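Local coordinates for protein acyl-coenzyme A oxidase acox-1.1 (Caenorhabditis elegans, PDB 5K3H) that catalyses the FAD-dependent oxidation of acyl-CoAs to (2E)-enoyl-CoAs, releasing hydrogen peroxide, in the first step of peroxisomal beta-oxidation, at residues P215-R223 and F255-L266. Residues are numbered along the deposited sequence; the frame is centred on the assembly and turned at random.
Sequences PHTFMVPLR and FNNYRIPRTNLL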
loop_
_atom_site.group_PDB
_atom_site.type_symbol
_atom_site.label_atom_id
_atom_site.label_comp_id
_atom_site.label_asym_id
_atom_site.label_seq_id
_atom_site.Cartn_x
_atom_site.Cartn_y
_atom_site.Cartn_z
ATOM N N PRO B 215 24.068 -24.182 -10.657
ATOM C CA PRO B 215 24.356 -22.746 -10.784
ATOM C C PRO B 215 25.731 -22.399 -10.232
ATOM O O PRO B 215 26.105 -22.829 -9.135
ATOM C CB PRO B 215 23.233 -22.079 -9.977
ATOM C CG PRO B 215 22.757 -23.108 -9.062
ATOM C CD PRO B 215 22.942 -24.436 -9.746
ATOM N N HIS B 216 26.487 -21.643 -11.029
ATOM C CA HIS B 216 27.786 -21.078 -10.696
ATOM C C HIS B 216 27.816 -19.620 -11.145
ATOM O O HIS B 216 26.966 -19.174 -11.921
ATOM C CB HIS B 216 28.915 -21.865 -11.363
ATOM C CG HIS B 216 29.126 -23.225 -10.785
ATOM N ND1 HIS B 216 28.234 -24.258 -10.967
ATOM C CD2 HIS B 216 30.134 -23.725 -10.031
ATOM C CE1 HIS B 216 28.689 -25.343 -10.358
ATOM N NE2 HIS B 216 29.838 -25.046 -9.778
ATOM N N THR B 217 28.799 -18.863 -10.665
ATOM C CA THR B 217 28.857 -17.436 -10.969
ATOM C C THR B 217 30.100 -17.074 -11.784
ATOM O O THR B 217 31.196 -17.624 -11.582
ATOM C CB THR B 217 28.764 -16.585 -9.674
ATOM O OG1 THR B 217 29.857 -16.881 -8.801
ATOM C CG2 THR B 217 27.456 -16.857 -8.947
ATOM N N PHE B 218 29.911 -16.118 -12.694
ATOM C CA PHE B 218 30.918 -15.772 -13.685
ATOM C C PHE B 218 31.040 -14.261 -13.765
ATOM O O PHE B 218 30.033 -13.540 -13.766
ATOM C CB PHE B 218 30.582 -16.320 -15.091
ATOM C CG PHE B 218 30.357 -17.814 -15.133
ATOM C CD1 PHE B 218 31.394 -18.675 -15.464
ATOM C CD2 PHE B 218 29.141 -18.360 -14.757
ATOM C CE1 PHE B 218 31.209 -20.037 -15.477
ATOM C CE2 PHE B 218 28.947 -19.734 -14.785
ATOM C CZ PHE B 218 29.982 -20.563 -15.138
ATOM N N MET B 219 32.276 -13.782 -13.872
ATOM C CA MET B 219 32.491 -12.380 -14.189
ATOM C C MET B 219 32.242 -12.204 -15.677
ATOM O O MET B 219 32.786 -12.954 -16.487
ATOM C CB MET B 219 33.908 -11.947 -13.804
ATOM C CG MET B 219 34.223 -10.500 -14.144
ATOM S SD MET B 219 33.119 -9.321 -13.311
ATOM C CE MET B 219 33.810 -9.395 -11.676
ATOM N N VAL B 220 31.369 -11.258 -16.038
ATOM C CA VAL B 220 30.933 -11.082 -17.416
ATOM C C VAL B 220 31.042 -9.618 -17.827
ATOM O O VAL B 220 30.392 -8.758 -17.224
ATOM C CB VAL B 220 29.494 -11.581 -17.643
ATOM C CG1 VAL B 220 29.113 -11.449 -19.114
ATOM C CG2 VAL B 220 29.347 -13.014 -17.189
ATOM N N PRO B 221 31.883 -9.271 -18.809
ATOM C CA PRO B 221 31.822 -7.923 -19.386
ATOM C C PRO B 221 30.591 -7.772 -20.250
ATOM O O PRO B 221 30.266 -8.650 -21.057
ATOM C CB PRO B 221 33.100 -7.814 -20.222
ATOM C CG PRO B 221 33.533 -9.196 -20.466
ATOM C CD PRO B 221 32.990 -10.072 -19.368
ATOM N N LEU B 222 29.923 -6.634 -20.088
ATOM C CA LEU B 222 28.661 -6.354 -20.759
ATOM C C LEU B 222 28.767 -5.284 -21.826
ATOM O O LEU B 222 28.119 -5.396 -22.863
ATOM C CB LEU B 222 27.607 -5.902 -19.738
ATOM C CG LEU B 222 27.423 -6.781 -18.515
ATOM C CD1 LEU B 222 26.479 -6.077 -17.536
ATOM C CD2 LEU B 222 26.920 -8.143 -18.957
ATOM N N ARG B 223 29.524 -4.225 -21.560
ATOM C CA ARG B 223 29.664 -3.084 -22.450
ATOM C C ARG B 223 31.136 -2.722 -22.577
ATOM O O ARG B 223 31.940 -2.976 -21.675
ATOM C CB ARG B 223 28.882 -1.864 -21.943
ATOM C CG ARG B 223 27.378 -2.051 -21.912
ATOM C CD ARG B 223 26.711 -0.935 -21.114
ATOM N NE ARG B 223 25.254 -1.048 -21.091
ATOM C CZ ARG B 223 24.431 -0.446 -21.945
ATOM N NH1 ARG B 223 24.920 0.338 -22.902
ATOM N NH2 ARG B 223 23.116 -0.621 -21.834
ATOM N N PHE B 255 22.243 -13.469 -23.751
ATOM C CA PHE B 255 23.503 -13.852 -24.377
ATOM C C PHE B 255 23.211 -14.693 -25.611
ATOM O O PHE B 255 22.384 -15.620 -25.554
ATOM C CB PHE B 255 24.370 -14.672 -23.435
ATOM C CG PHE B 255 24.590 -14.036 -22.108
ATOM C CD1 PHE B 255 25.555 -13.042 -21.950
ATOM C CD2 PHE B 255 23.834 -14.434 -21.007
ATOM C CE1 PHE B 255 25.769 -12.446 -20.720
ATOM C CE2 PHE B 255 24.032 -13.846 -19.763
ATOM C CZ PHE B 255 25.001 -12.851 -19.615
ATOM N N ASN B 256 23.905 -14.390 -26.709
ATOM C CA ASN B 256 23.881 -15.214 -27.928
ATOM C C ASN B 256 25.251 -15.871 -28.062
ATOM O O ASN B 256 26.155 -15.323 -28.691
ATOM C CB ASN B 256 23.538 -14.369 -29.158
ATOM C CG ASN B 256 23.356 -15.205 -30.419
ATOM O OD1 ASN B 256 23.225 -16.437 -30.357
ATOM N ND2 ASN B 256 23.282 -14.524 -31.581
ATOM N N ASN B 257 25.396 -17.047 -27.453
ATOM C CA ASN B 257 26.642 -17.821 -27.453
ATOM C C ASN B 257 27.850 -16.918 -27.158
ATOM O O ASN B 257 28.791 -16.804 -27.951
ATOM C CB ASN B 257 26.798 -18.590 -28.772
ATOM C CG ASN B 257 25.786 -19.741 -28.901
ATOM O OD1 ASN B 257 25.698 -20.617 -28.018
ATOM N ND2 ASN B 257 25.004 -19.737 -29.992
ATOM N N TYR B 258 27.793 -16.258 -25.991
ATOM C CA TYR B 258 28.756 -15.231 -25.591
ATOM C C TYR B 258 29.920 -15.856 -24.832
ATOM O O TYR B 258 29.718 -16.452 -23.770
ATOM C CB TYR B 258 28.051 -14.188 -24.726
ATOM C CG TYR B 258 28.859 -12.971 -24.333
ATOM C CD1 TYR B 258 29.077 -11.930 -25.222
ATOM C CD2 TYR B 258 29.384 -12.863 -23.052
ATOM C CE1 TYR B 258 29.806 -10.806 -24.844
ATOM C CE2 TYR B 258 30.109 -11.760 -22.661
ATOM C CZ TYR B 258 30.320 -10.732 -23.556
ATOM O OH TYR B 258 31.047 -9.635 -23.146
ATOM N N ARG B 259 31.141 -15.654 -25.336
ATOM C CA ARG B 259 32.326 -16.374 -24.874
ATOM C C ARG B 259 33.166 -15.553 -23.897
ATOM O O ARG B 259 33.506 -14.396 -24.175
ATOM C CB ARG B 259 33.186 -16.789 -26.066
ATOM C CG ARG B 259 32.526 -17.842 -26.924
ATOM C CD ARG B 259 33.393 -18.323 -28.095
ATOM N NE ARG B 259 32.760 -19.496 -28.685
ATOM C CZ ARG B 259 33.147 -20.753 -28.476
ATOM N NH1 ARG B 259 34.208 -21.027 -27.721
ATOM N NH2 ARG B 259 32.465 -21.740 -29.042
ATOM N N ILE B 260 33.506 -16.167 -22.761
ATOM C CA ILE B 260 34.378 -15.575 -21.744
ATOM C C ILE B 260 35.450 -16.604 -21.374
ATOM O O ILE B 260 35.227 -17.824 -21.532
ATOM C CB ILE B 260 33.578 -15.095 -20.513
ATOM C CG1 ILE B 260 32.884 -16.256 -19.800
ATOM C CG2 ILE B 260 32.550 -14.043 -20.903
ATOM C CD1 ILE B 260 32.110 -15.831 -18.565
ATOM N N PRO B 261 36.630 -16.166 -20.915
ATOM C CA PRO B 261 37.696 -17.117 -20.561
ATOM C C PRO B 261 37.283 -18.070 -19.447
ATOM O O PRO B 261 36.390 -17.790 -18.649
ATOM C CB PRO B 261 38.848 -16.211 -20.106
ATOM C CG PRO B 261 38.571 -14.879 -20.746
ATOM C CD PRO B 261 37.093 -14.765 -20.897
ATOM N N ARG B 262 37.972 -19.211 -19.394
ATOM C CA ARG B 262 37.746 -20.168 -18.319
ATOM C C ARG B 262 37.849 -19.512 -16.948
ATOM O O ARG B 262 37.060 -19.816 -16.041
ATOM C CB ARG B 262 38.753 -21.319 -18.400
ATOM C CG ARG B 262 38.430 -22.452 -17.431
ATOM C CD ARG B 262 39.494 -23.503 -17.310
ATOM N NE ARG B 262 40.537 -23.170 -16.342
ATOM C CZ ARG B 262 41.714 -22.636 -16.654
ATOM N NH1 ARG B 262 42.011 -22.378 -17.925
ATOM N NH2 ARG B 262 42.600 -22.383 -15.697
ATOM N N THR B 263 38.819 -18.612 -16.773
ATOM C CA THR B 263 39.098 -18.029 -15.465
ATOM C C THR B 263 38.125 -16.920 -15.073
ATOM O O THR B 263 38.289 -16.342 -13.991
ATOM C CB THR B 263 40.531 -17.490 -15.430
ATOM O OG1 THR B 263 40.732 -16.623 -16.555
ATOM C CG2 THR B 263 41.546 -18.630 -15.471
ATOM N N ASN B 264 37.109 -16.621 -15.901
ATOM C CA ASN B 264 36.008 -15.762 -15.462
ATOM C C ASN B 264 34.993 -16.498 -14.600
ATOM O O ASN B 264 34.130 -15.838 -14.019
ATOM C CB ASN B 264 35.278 -15.117 -16.642
ATOM C CG ASN B 264 36.019 -13.925 -17.216
ATOM O OD1 ASN B 264 37.238 -13.926 -17.312
ATOM N ND2 ASN B 264 35.276 -12.896 -17.597
ATOM N N LEU B 265 35.051 -17.831 -14.536
ATOM C CA LEU B 265 34.359 -18.568 -13.490
ATOM C C LEU B 265 34.961 -18.190 -12.143
ATOM O O LEU B 265 36.174 -18.310 -11.952
ATOM C CB LEU B 265 34.492 -20.078 -13.721
ATOM C CG LEU B 265 34.093 -21.010 -12.558
ATOM C CD1 LEU B 265 32.579 -21.047 -12.361
ATOM C CD2 LEU B 265 34.634 -22.425 -12.715
ATOM N N LEU B 266 34.125 -17.698 -11.220
ATOM C CA LEU B 266 34.600 -17.307 -9.893
ATOM C C LEU B 266 34.963 -18.568 -9.110
ATOM O O LEU B 266 34.103 -19.426 -8.869
ATOM C CB LEU B 266 33.528 -16.496 -9.164
ATOM C CG LEU B 266 33.068 -15.206 -9.877
ATOM C CD1 LEU B 266 32.208 -14.335 -8.977
ATOM C CD2 LEU B 266 34.259 -14.418 -10.435
HETATM O O HOH W 1 31.181 -20.299 -8.782
#
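Met219 is gripped by Asn264 at both ends of its backbone: its N donates to Asn264 O (2.8 Å), while Asn264 ND2, a side-chain clamp, reaches Met219 O at 2.7 Å from above the carbonyl plane. The first of these and Leu266 N, bound almost straight to Thr217 O (169° at the hydrogen), flank Phe218 and Leu265, a single antiparallel, non-hydrogen-bonded pair. A water links Leu266 O and, weakly, Thr217 N. Toward the end of strand 215-221, Tyr258 OH stands a doubtful 2.4 Å from Pro221 O, its ring swung there by a chi1 of -174° that sets CG opposite the backbone N.

Among apolar groups, Val220 CG1 touches both Tyr258 CE2 (3.7 Å) and Phe255 CE1 (3.8 Å). An alanine in place of Tyr258 would probably leave Val220 CG1 without the ring atom CE2, opening a gap beside Phe255. Ile260 CD1 meets Phe218 CB at 3.8 Å, and Leu265 CD1 packs on Phe218 CE1 (3.6 Å).

Strand 258-261, paired with 175-179, crosses strand 215-221 at 114°; the contact joins it and the following turn to strand 211-221, paired with 199-208, within the beta domain of the acyl-CoA oxidase fold. Thr217 OG1, hydrogen-bonded to Gln127 OE1 of helix 114-127, lies near Tyr149 of an FAD site shared between subunits.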